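Local coordinates for primase X domain-containing protein (Sulfolobus solfataricus, PDB 4WYH) that serves as PriX, a noncatalytic subunit of the archaeal eukaryotic-type primase that is essential for efficient primer synthesis, at residues 33-36 against 37-41; 63-67 against 68-72; 84-88 against 89-93; 121-124 against 125-128. All coordinates share one frame; numbering follows the deposited sequence.

Interaction 1 (33-36 against 37-41); sequences SWIE and KVLEM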
loop_
_atom_site.group_PDB
_atom_site.type_symbol
_atom_site.label_atom_id
_atom_site.label_comp_id
_atom_site.label_asym_id
_atom_site.label_seq_id
_atom_site.Cartn_x
_atom_site.Cartn_y
_atom_site.Cartn_z
ATOM N N SER A 33 -1.298 -12.005 2.790
ATOM C CA SER A 33 -1.781 -11.677 4.105
ATOM C C SER A 33 -1.033 -10.512 4.644
ATOM O O SER A 33 -1.638 -9.685 5.300
ATOM C CB SER A 33 -1.645 -12.864 5.076
ATOM O OG SER A 33 -2.763 -13.718 4.842
ATOM N N TRP A 34 0.285 -10.483 4.421
ATOM C CA TRP A 34 1.158 -9.429 4.987
ATOM C C TRP A 34 0.726 -8.011 4.566
ATOM O O TRP A 34 0.856 -7.083 5.334
ATOM C CB TRP A 34 2.639 -9.700 4.648
ATOM C CG TRP A 34 3.013 -9.525 3.210
ATOM C CD1 TRP A 34 2.956 -10.474 2.230
ATOM C CD2 TRP A 34 3.476 -8.319 2.559
ATOM N NE1 TRP A 34 3.387 -9.953 1.032
ATOM C CE2 TRP A 34 3.717 -8.635 1.215
ATOM C CE3 TRP A 34 3.707 -7.009 2.985
ATOM C CZ2 TRP A 34 4.138 -7.677 0.278
ATOM C CZ3 TRP A 34 4.149 -6.072 2.052
ATOM C CH2 TRP A 34 4.372 -6.436 0.717
ATOM N N ILE A 35 0.195 -7.878 3.366
ATOM C CA ILE A 35 -0.331 -6.602 2.897
ATOM C C ILE A 35 -1.480 -6.152 3.759
ATOM O O ILE A 35 -1.513 -4.996 4.187
ATOM C CB ILE A 35 -0.747 -6.692 1.424
ATOM C CG1 ILE A 35 0.483 -7.137 0.604
ATOM C CG2 ILE A 35 -1.304 -5.365 0.930
ATOM C CD1 ILE A 35 0.373 -6.995 -0.884
ATOM N N GLU A 36 -2.410 -7.046 4.059
ATOM C CA GLU A 36 -3.547 -6.703 4.906
ATOM C C GLU A 36 -3.088 -6.226 6.275
ATOM O O GLU A 36 -3.586 -5.242 6.812
ATOM C CB GLU A 36 -4.501 -7.891 5.058
ATOM C CG GLU A 36 -5.174 -8.332 3.746
ATOM C CD GLU A 36 -6.281 -7.417 3.257
ATOM O OE1 GLU A 36 -6.474 -6.359 3.912
ATOM O OE2 GLU A 36 -6.953 -7.720 2.203
ATOM N N LYS A 37 -2.102 -6.908 6.823
ATOM C CA LYS A 37 -1.543 -6.523 8.101
ATOM C C LYS A 37 -0.940 -5.126 8.111
ATOM O O LYS A 37 -1.126 -4.382 9.034
ATOM C CB LYS A 37 -0.473 -7.534 8.521
ATOM C CG LYS A 37 -0.404 -7.679 10.025
ATOM C CD LYS A 37 -1.819 -7.846 10.599
ATOM C CE LYS A 37 -1.899 -8.158 12.090
ATOM N NZ LYS A 37 -3.373 -8.139 12.415
ATOM N N VAL A 38 -0.139 -4.817 7.107
ATOM C CA VAL A 38 0.457 -3.511 6.962
ATOM C C VAL A 38 -0.666 -2.474 6.821
ATOM O O VAL A 38 -0.616 -1.411 7.477
ATOM C CB VAL A 38 1.436 -3.424 5.764
ATOM C CG1 VAL A 38 1.981 -2.019 5.610
ATOM C CG2 VAL A 38 2.636 -4.356 5.994
ATOM N N LEU A 39 -1.673 -2.780 6.004
ATOM C CA LEU A 39 -2.738 -1.857 5.830
ATOM C C LEU A 39 -3.423 -1.535 7.149
ATOM O O LEU A 39 -3.835 -0.406 7.370
ATOM C CB LEU A 39 -3.782 -2.338 4.841
ATOM C CG LEU A 39 -3.489 -2.119 3.380
ATOM C CD1 LEU A 39 -4.418 -3.019 2.600
ATOM C CD2 LEU A 39 -3.616 -0.699 2.872
ATOM N N GLU A 40 -3.530 -2.549 7.999
ATOM C CA GLU A 40 -4.153 -2.385 9.303
ATOM C C GLU A 40 -3.332 -1.523 10.255
ATOM O O GLU A 40 -3.912 -0.775 11.006
ATOM C CB GLU A 40 -4.321 -3.725 9.959
ATOM C CG GLU A 40 -4.943 -3.617 11.326
ATOM C CD GLU A 40 -5.044 -4.940 11.996
ATOM O OE1 GLU A 40 -4.285 -5.849 11.571
ATOM O OE2 GLU A 40 -5.885 -5.048 12.928
ATOM N N MET A 41 -2.004 -1.676 10.228
ATOM C CA MET A 41 -1.125 -1.097 11.239
ATOM C C MET A 41 -0.512 0.249 10.880
ATOM O O MET A 41 -0.340 1.097 11.732
ATOM C CB MET A 41 -0.061 -2.103 11.615
ATOM C CG MET A 41 -0.613 -3.439 12.108
ATOM S SD MET A 41 -1.518 -3.314 13.674
ATOM C CE MET A 41 -0.516 -2.144 14.622
HETATM O O HOH W 1 -5.548 -6.776 9.251
#
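Leu39 reaches back along its own helix to Ile35 and Glu36. CB starts 3.5 Å from the carbonyl O of Glu36. CG is carried anti to the carbonyl carbon (chi1 -82°) and lies 3.6 Å from Ile35 O, the same oxygen that accepts the Leu39 N-H at 2.9 Å with the donor almost on the line of the carbonyl. At the tip, CD1 touches Ile35 CG2 at 4.2 Å and passes close to OE1 of Glu36, whose chain bends at chi2; the other carboxylate oxygen, OE2, is hydrogen-bonded to Tyr58. One turn of alpha-helix, with its i to i+4 ladder from Ser33-Lys37 to Glu36-Glu40, sets this spacing in helix 33-41 of the all-helical PriX fold. Branched aliphatic residues suit the inner side, where Leu39 packs on Phe77 of helix 67-78 and Ile35 on Val54 of helix 47-63. Further round, Val38 CG2 comes to the edge of the Trp34 indole, 4.2 Å from CE3, the two side chains running side by side. Ile35 CG1 lies over one face of the same ring. On the outer surface long charged chains fit: Lys37 NZ forms a salt bridge with Glu40 OE1 at 2.6 Å, the oxygen offering its syn lone pair, on the side of OE2.

Interaction 2 (63-67 against 68-72); sequences KGVNE and DEALQ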
loop_
_atom_site.group_PDB
_atom_site.type_symbol
_atom_site.label_atom_id
_atom_site.label_comp_id
_atom_site.label_asym_id
_atom_site.label_seq_id
_atom_site.Cartn_x
_atom_site.Cartn_y
_atom_site.Cartn_z
ATOM N N LYS A 63 -7.084 -8.640 -4.994
ATOM C CA LYS A 63 -8.343 -8.766 -4.266
ATOM C C LYS A 63 -9.572 -8.410 -5.068
ATOM O O LYS A 63 -10.653 -8.907 -4.823
ATOM C CB LYS A 63 -8.247 -7.924 -3.006
ATOM C CG LYS A 63 -7.997 -8.695 -1.767
ATOM C CD LYS A 63 -7.135 -9.971 -1.958
ATOM C CE LYS A 63 -7.990 -11.252 -1.903
ATOM N NZ LYS A 63 -7.141 -12.420 -1.703
ATOM N N GLY A 64 -9.397 -7.559 -6.063
ATOM C CA GLY A 64 -10.448 -7.189 -6.980
ATOM C C GLY A 64 -11.521 -6.351 -6.332
ATOM O O GLY A 64 -12.662 -6.433 -6.735
ATOM N N VAL A 65 -11.169 -5.506 -5.368
ATOM C CA VAL A 65 -12.152 -4.610 -4.773
ATOM C C VAL A 65 -12.313 -3.452 -5.760
ATOM O O VAL A 65 -11.420 -3.238 -6.587
ATOM C CB VAL A 65 -11.717 -4.080 -3.374
ATOM C CG1 VAL A 65 -11.398 -5.203 -2.408
ATOM C CG2 VAL A 65 -10.553 -3.136 -3.505
ATOM N N ASN A 66 -13.410 -2.702 -5.632
ATOM C CA ASN A 66 -13.694 -1.582 -6.515
ATOM C C ASN A 66 -13.174 -0.253 -6.051
ATOM O O ASN A 66 -12.613 -0.142 -4.969
ATOM C CB ASN A 66 -15.196 -1.562 -6.785
ATOM C CG ASN A 66 -15.662 -2.825 -7.507
ATOM O OD1 ASN A 66 -16.566 -3.535 -7.028
ATOM N ND2 ASN A 66 -15.098 -3.086 -8.668
ATOM N N GLU A 67 -13.269 0.751 -6.903
ATOM C CA GLU A 67 -12.573 2.000 -6.667
ATOM C C GLU A 67 -12.900 2.663 -5.318
ATOM O O GLU A 67 -12.014 3.156 -4.631
ATOM C CB GLU A 67 -12.832 2.988 -7.829
ATOM C CG GLU A 67 -12.120 2.586 -9.140
ATOM C CD GLU A 67 -12.845 1.527 -10.010
ATOM O OE1 GLU A 67 -13.685 0.731 -9.499
ATOM O OE2 GLU A 67 -12.587 1.488 -11.245
ATOM N N ASP A 68 -14.174 2.684 -4.953
ATOM C CA ASP A 68 -14.573 3.343 -3.713
ATOM C C ASP A 68 -13.951 2.637 -2.498
ATOM O O ASP A 68 -13.351 3.297 -1.677
ATOM C CB ASP A 68 -16.078 3.410 -3.602
ATOM C CG ASP A 68 -16.657 4.422 -4.527
ATOM O OD1 ASP A 68 -15.946 5.395 -4.869
ATOM O OD2 ASP A 68 -17.823 4.267 -4.940
ATOM N N GLU A 69 -14.028 1.321 -2.436
ATOM C CA GLU A 69 -13.417 0.617 -1.349
ATOM C C GLU A 69 -11.900 0.801 -1.303
ATOM O O GLU A 69 -11.335 0.896 -0.246
ATOM C CB GLU A 69 -13.811 -0.860 -1.368
ATOM C CG GLU A 69 -13.131 -1.660 -0.270
ATOM C CD GLU A 69 -13.534 -3.126 -0.205
ATOM O OE1 GLU A 69 -14.425 -3.593 -0.954
ATOM O OE2 GLU A 69 -12.937 -3.824 0.630
ATOM N N ALA A 70 -11.246 0.793 -2.457
ATOM C CA ALA A 70 -9.793 0.939 -2.502
ATOM C C ALA A 70 -9.453 2.277 -1.937
ATOM O O ALA A 70 -8.559 2.401 -1.138
ATOM C CB ALA A 70 -9.298 0.792 -3.942
ATOM N N LEU A 71 -10.171 3.298 -2.357
ATOM C CA LEU A 71 -9.900 4.631 -1.915
ATOM C C LEU A 71 -9.993 4.762 -0.407
ATOM O O LEU A 71 -9.135 5.350 0.218
ATOM C CB LEU A 71 -10.800 5.639 -2.648
ATOM C CG LEU A 71 -10.690 7.076 -2.126
ATOM C CD1 LEU A 71 -9.331 7.677 -2.367
ATOM C CD2 LEU A 71 -11.783 7.975 -2.696
ATOM N N GLN A 72 -11.026 4.196 0.188
ATOM C CA GLN A 72 -11.218 4.352 1.619
ATOM C C GLN A 72 -10.163 3.578 2.336
ATOM O O GLN A 72 -9.583 4.063 3.258
ATOM C CB GLN A 72 -12.630 3.871 2.017
ATOM C CG GLN A 72 -12.868 3.975 3.505
ATOM C CD GLN A 72 -12.657 5.372 4.060
ATOM O OE1 GLN A 72 -13.023 6.369 3.422
ATOM N NE2 GLN A 72 -12.078 5.465 5.264
HETATM O O HOH W 2 -15.177 -3.336 -3.456
#
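Val65 lies against Glu69 and Ala70 where the short linker between helices 47-63 and 67-78 enters the second helix, a short helix-to-helix connection with Asn66 at the N-cap position of helix 67-78. The valine and the glutamate cross at about a right angle. CB and CG1 of Val65 rest on the end of the Glu69 chain, CG1 being 3.7 Å from the carboxyl carbon CD, while the other branch, CG2, meets Ala70 CB at 4.1 Å. The small methyl of Ala70 suits this buried site, where it also packs on Ile95 of helix 88-101. An alanine in place of Val65 would lack both methyl branches, which would probably open a gap beside Ala70 CB and leave the Glu69 chain freer to swing.

Behind this first shell stands the backbone of the new helix. Asn66 O receives the N-H of Ala70 at 3.0 Å, nearly in line with the carbonyl, and Glu67 O takes that of Leu71. The valine itself is tied back by a main-chain bond to Leu59 of the preceding helix, and Gly64, with its positive phi, allows the chain to turn away from that helix. Glu69 is stretched out, its CG trans to the main-chain nitrogen (chi1 177°), which carries the carboxylate back toward the turn. There a water donates to Glu69 OE1 at 2.6 Å and accepts the N-H of Asn66 at 2.9 Å.

Interaction 3 (84-88 against 89-93); sequences GKVYE and SWLKS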
loop_
_atom_site.group_PDB
_atom_site.type_symbol
_atom_site.label_atom_id
_atom_site.label_comp_id
_atom_site.label_asym_id
_atom_site.label_seq_id
_atom_site.Cartn_x
_atom_site.Cartn_y
_atom_site.Cartn_z
ATOM N N GLY A 84 0.936 13.952 8.228
ATOM C CA GLY A 84 1.167 14.022 6.833
ATOM C C GLY A 84 -0.152 14.205 6.123
ATOM O O GLY A 84 -1.191 14.130 6.695
ATOM N N LYS A 85 -0.072 14.446 4.844
ATOM C CA LYS A 85 -1.257 14.524 4.085
ATOM C C LYS A 85 -1.170 13.839 2.723
ATOM O O LYS A 85 -0.133 13.806 2.080
ATOM C CB LYS A 85 -1.630 15.951 3.919
ATOM C CG LYS A 85 -0.672 16.670 3.022
ATOM C CD LYS A 85 -1.416 17.808 2.369
ATOM C CE LYS A 85 -0.517 18.655 1.516
ATOM N NZ LYS A 85 -0.085 19.878 2.305
ATOM N N VAL A 86 -2.300 13.284 2.332
ATOM C CA VAL A 86 -2.471 12.694 1.020
ATOM C C VAL A 86 -3.731 13.303 0.314
ATOM O O VAL A 86 -4.767 13.508 0.952
ATOM C CB VAL A 86 -2.521 11.130 1.094
ATOM C CG1 VAL A 86 -3.855 10.614 1.704
ATOM C CG2 VAL A 86 -2.350 10.582 -0.310
ATOM N N TYR A 87 -3.607 13.586 -0.995
ATOM C CA TYR A 87 -4.707 14.029 -1.886
ATOM C C TYR A 87 -5.563 12.882 -2.347
ATOM O O TYR A 87 -5.036 11.856 -2.821
ATOM C CB TYR A 87 -4.118 14.707 -3.157
ATOM C CG TYR A 87 -3.427 16.032 -2.924
ATOM C CD1 TYR A 87 -4.041 17.259 -3.275
ATOM C CD2 TYR A 87 -2.144 16.089 -2.354
ATOM C CE1 TYR A 87 -3.376 18.482 -3.082
ATOM C CE2 TYR A 87 -1.493 17.312 -2.144
ATOM C CZ TYR A 87 -2.088 18.499 -2.531
ATOM O OH TYR A 87 -1.401 19.690 -2.319
ATOM N N GLU A 88 -6.873 13.063 -2.261
ATOM C CA GLU A 88 -7.793 12.124 -2.859
ATOM C C GLU A 88 -7.549 12.010 -4.363
ATOM O O GLU A 88 -7.689 10.963 -4.906
ATOM C CB GLU A 88 -9.242 12.471 -2.630
ATOM C CG GLU A 88 -9.725 11.959 -1.285
ATOM C CD GLU A 88 -11.237 12.025 -1.122
ATOM O OE1 GLU A 88 -11.960 12.335 -2.087
ATOM O OE2 GLU A 88 -11.685 11.756 -0.011
ATOM N N SER A 89 -7.239 13.108 -5.006
ATOM C CA SER A 89 -7.033 13.096 -6.447
ATOM C C SER A 89 -5.807 12.186 -6.774
ATOM O O SER A 89 -5.842 11.402 -7.750
ATOM C CB SER A 89 -6.875 14.532 -6.960
ATOM O OG SER A 89 -5.553 14.967 -6.712
ATOM N N TRP A 90 -4.762 12.232 -5.937
ATOM C CA TRP A 90 -3.626 11.321 -6.110
ATOM C C TRP A 90 -4.103 9.848 -5.966
ATOM O O TRP A 90 -3.828 9.022 -6.805
ATOM C CB TRP A 90 -2.522 11.635 -5.110
ATOM C CG TRP A 90 -1.300 10.890 -5.300
ATOM C CD1 TRP A 90 -0.278 11.201 -6.189
ATOM C CD2 TRP A 90 -0.851 9.753 -4.568
ATOM N NE1 TRP A 90 0.745 10.306 -6.061
ATOM C CE2 TRP A 90 0.424 9.403 -5.072
ATOM C CE3 TRP A 90 -1.373 9.006 -3.523
ATOM C CZ2 TRP A 90 1.154 8.339 -4.569
ATOM C CZ3 TRP A 90 -0.624 7.925 -3.042
ATOM C CH2 TRP A 90 0.620 7.631 -3.547
ATOM N N LEU A 91 -4.832 9.561 -4.909
ATOM C CA LEU A 91 -5.289 8.182 -4.624
ATOM C C LEU A 91 -6.173 7.624 -5.722
ATOM O O LEU A 91 -5.985 6.509 -6.136
ATOM C CB LEU A 91 -5.977 8.108 -3.285
ATOM C CG LEU A 91 -5.063 8.316 -2.074
ATOM C CD1 LEU A 91 -5.850 8.498 -0.765
ATOM C CD2 LEU A 91 -4.073 7.156 -1.932
ATOM N N LYS A 92 -7.125 8.423 -6.189
ATOM C CA LYS A 92 -7.978 8.023 -7.261
ATOM C C LYS A 92 -7.185 7.787 -8.538
ATOM O O LYS A 92 -7.394 6.781 -9.228
ATOM C CB LYS A 92 -9.059 9.056 -7.554
ATOM C CG LYS A 92 -9.950 9.357 -6.386
ATOM C CD LYS A 92 -11.035 10.353 -6.830
ATOM C CE LYS A 92 -12.116 10.538 -5.780
ATOM N NZ LYS A 92 -12.869 11.767 -6.180
ATOM N N SER A 93 -6.255 8.685 -8.850
ATOM C CA SER A 93 -5.367 8.467 -10.002
ATOM C C SER A 93 -4.517 7.177 -9.913
ATOM O O SER A 93 -4.381 6.433 -10.883
ATOM C CB SER A 93 -4.469 9.657 -10.209
ATOM O OG SER A 93 -3.535 9.383 -11.270
#
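Val86 meets Trp90 and Leu91 at about right angles. CG2 approaches the six-membered ring of the indole, 3.7 Å from Trp90 CE3, and also reaches Leu91 CG at 4.0 Å; CG1 lies 3.8 Å from Leu91 CD1. In Trp90 the CG atom stands anti to the main-chain N (chi1 -173°), a torsion that swings the indole to the valine's side of the helix. A beta-branched residue suits this place because its two methyls can serve two neighbours at once. The arrangement is a hydrophobic staple, an apolar contact between the residue before the N-cap, Val86, and the fourth residue of helix 88-101, Leu91. The N-cap residue, Tyr87, gives its carbonyl O to Leu91 N at 3.1 Å. Leu91 is the buried partner, packing on Leu71 of helix 67-78 and Ile51 of helix 47-63.

Nearby, Glu88 and Lys92 slant across each other, one turn apart. Glu88 O accepts Lys92 N at 2.9 Å, but their charged ends, OE1 and NZ, stay 4.2 Å apart, beyond a salt bridge. Since Glu88 OE2 pairs with Lys75, the carboxylate probably feels two lysines, an arrangement likely to favour its ionised form and to counter the partial positive charge of the helix start.

Interaction 4 (121-124 against 125-128); sequences EIIR and VLKN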
loop_
_atom_site.group_PDB
_atom_site.type_symbol
_atom_site.label_atom_id
_atom_site.label_comp_id
_atom_site.label_asym_id
_atom_site.label_seq_id
_atom_site.Cartn_x
_atom_site.Cartn_y
_atom_site.Cartn_z
ATOM N N GLU A 121 10.249 -0.831 7.325
ATOM C CA GLU A 121 9.005 -0.403 7.920
ATOM C C GLU A 121 7.930 -1.542 7.931
ATOM O O GLU A 121 7.167 -1.714 8.892
ATOM C CB GLU A 121 8.523 0.879 7.260
ATOM C CG GLU A 121 9.446 2.087 7.482
ATOM C CD GLU A 121 8.833 3.399 7.005
ATOM O OE1 GLU A 121 7.781 3.369 6.358
ATOM O OE2 GLU A 121 9.412 4.432 7.306
ATOM N N ILE A 122 7.883 -2.292 6.830
ATOM C CA ILE A 122 6.965 -3.427 6.645
ATOM C C ILE A 122 7.269 -4.544 7.639
ATOM O O ILE A 122 6.415 -4.992 8.376
ATOM C CB ILE A 122 7.089 -3.958 5.202
ATOM C CG1 ILE A 122 6.431 -2.972 4.231
ATOM C CG2 ILE A 122 6.474 -5.346 5.051
ATOM C CD1 ILE A 122 6.735 -3.278 2.781
ATOM N N ILE A 123 8.507 -4.981 7.608
ATOM C CA ILE A 123 8.988 -6.042 8.461
ATOM C C ILE A 123 8.761 -5.716 9.926
ATOM O O ILE A 123 8.407 -6.586 10.694
ATOM C CB ILE A 123 10.510 -6.241 8.204
ATOM C CG1 ILE A 123 10.776 -6.896 6.884
ATOM C CG2 ILE A 123 11.177 -7.032 9.289
ATOM C CD1 ILE A 123 9.939 -8.081 6.576
ATOM N N ARG A 124 9.021 -4.470 10.312
ATOM C CA ARG A 124 8.913 -4.040 11.733
ATOM C C ARG A 124 7.494 -4.148 12.222
ATOM O O ARG A 124 7.264 -4.586 13.388
ATOM C CB ARG A 124 9.454 -2.631 11.951
ATOM C CG ARG A 124 10.978 -2.661 11.809
ATOM C CD ARG A 124 11.594 -1.271 11.869
ATOM N NE ARG A 124 13.068 -1.306 11.821
ATOM C CZ ARG A 124 13.826 -0.286 11.413
ATOM N NH1 ARG A 124 13.247 0.839 11.028
ATOM N NH2 ARG A 124 15.158 -0.382 11.383
ATOM N N VAL A 125 6.554 -3.853 11.308
ATOM C CA VAL A 125 5.129 -4.079 11.607
ATOM C C VAL A 125 4.794 -5.557 11.705
ATOM O O VAL A 125 4.057 -5.964 12.593
ATOM C CB VAL A 125 4.240 -3.422 10.512
ATOM C CG1 VAL A 125 2.791 -3.932 10.545
ATOM C CG2 VAL A 125 4.318 -1.931 10.670
ATOM N N LEU A 126 5.297 -6.358 10.757
ATOM C CA LEU A 126 4.974 -7.799 10.722
ATOM C C LEU A 126 5.575 -8.456 11.963
ATOM O O LEU A 126 4.937 -9.329 12.607
ATOM C CB LEU A 126 5.506 -8.436 9.452
ATOM C CG LEU A 126 4.942 -7.863 8.159
ATOM C CD1 LEU A 126 5.561 -8.627 6.996
ATOM C CD2 LEU A 126 3.421 -7.939 8.196
ATOM N N LYS A 127 6.783 -7.966 12.301
ATOM C CA LYS A 127 7.604 -8.540 13.317
ATOM C C LYS A 127 7.107 -8.222 14.694
ATOM O O LYS A 127 7.024 -9.148 15.547
ATOM C CB LYS A 127 9.054 -8.118 13.153
ATOM C CG LYS A 127 9.728 -8.900 12.058
ATOM C CD LYS A 127 11.163 -8.562 12.120
ATOM C CE LYS A 127 11.831 -9.211 10.920
ATOM N NZ LYS A 127 12.266 -10.649 11.026
ATOM N N ASN A 128 6.723 -6.967 14.933
ATOM C CA ASN A 128 6.265 -6.654 16.306
ATOM C C ASN A 128 4.900 -7.197 16.606
ATOM O O ASN A 128 4.487 -7.182 17.759
ATOM C CB ASN A 128 6.306 -5.174 16.644
ATOM C CG ASN A 128 5.314 -4.395 15.875
ATOM O OD1 ASN A 128 4.942 -4.784 14.770
ATOM N ND2 ASN A 128 4.845 -3.284 16.454
#
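With CG1 of Ile122 beside the backbone N (chi1 -73°), the CG2 branch falls anti to that nitrogen, and Leu126, chi1 -61°, sends CG anti to its carbonyl carbon; one turn apart, the two side chains run side by side, and Ile122 CG2 meets Leu126 CD1 at 3.9 Å. The leucine also bends over the main chain, its CG 3.2 Å from Ile122 O, the oxygen that accepts Leu126 N at 3.0 Å in the carbonyl plane. Ile123 CD1 stands farther off, 4.4 Å from the same Leu126 methyl. Ile122 and Leu126 suit the face of helix 116-128 that packs on helix 33-41, where Trp34 touches each of them and Lys37 lies against Leu126. An alanine at Leu126 would remove CG and both methyls, and would probably leave Ile122 CG2 without this neighbour on its own helix and a gap beside CB of Trp34.

Val125 places CG2 3.4 Å from Glu121 O, which receives the valine's N-H at 3.3 Å with the donor well above the carbonyl plane. Ile123 O and Arg124 O accept the N-H groups of Lys127 and Asn128. Glu121, by contrast, spends its carboxylate outside this stretch, on Ser46 and on the main-chain N-H groups of Gln44 and Asp45. Asp45 binds manganese in a crystal structure of this protein, although none is bound here; the chemistry is consistent with a glutamate that shapes the loop bearing a metal ligand.

The four contacts lie in series along one compact helical chain. Interactions 1 and 4 form the closest pair, centres about 10 Å apart: Met41 CB packs on Val125 CG1 at 3.6 Å and Trp34 CE3 on Ile122 CG2 at 3.8 Å, joining the first and last helices. Interactions 2 and 3 stand at the starts of consecutive helices and meet where Leu71 CD1 touches Leu91 CB at 3.5 Å. A looser link, Glu36 OE2 to Lys63 CG at 4.2 Å, connects interactions 1 and 2. Interactions 3 and 4 have centres about 25 Å apart, on opposite sides of the chain's centre. Interaction 4 adjoins the manganese-binding Asp45, whose side chain is about 3 Å from that of Glu121.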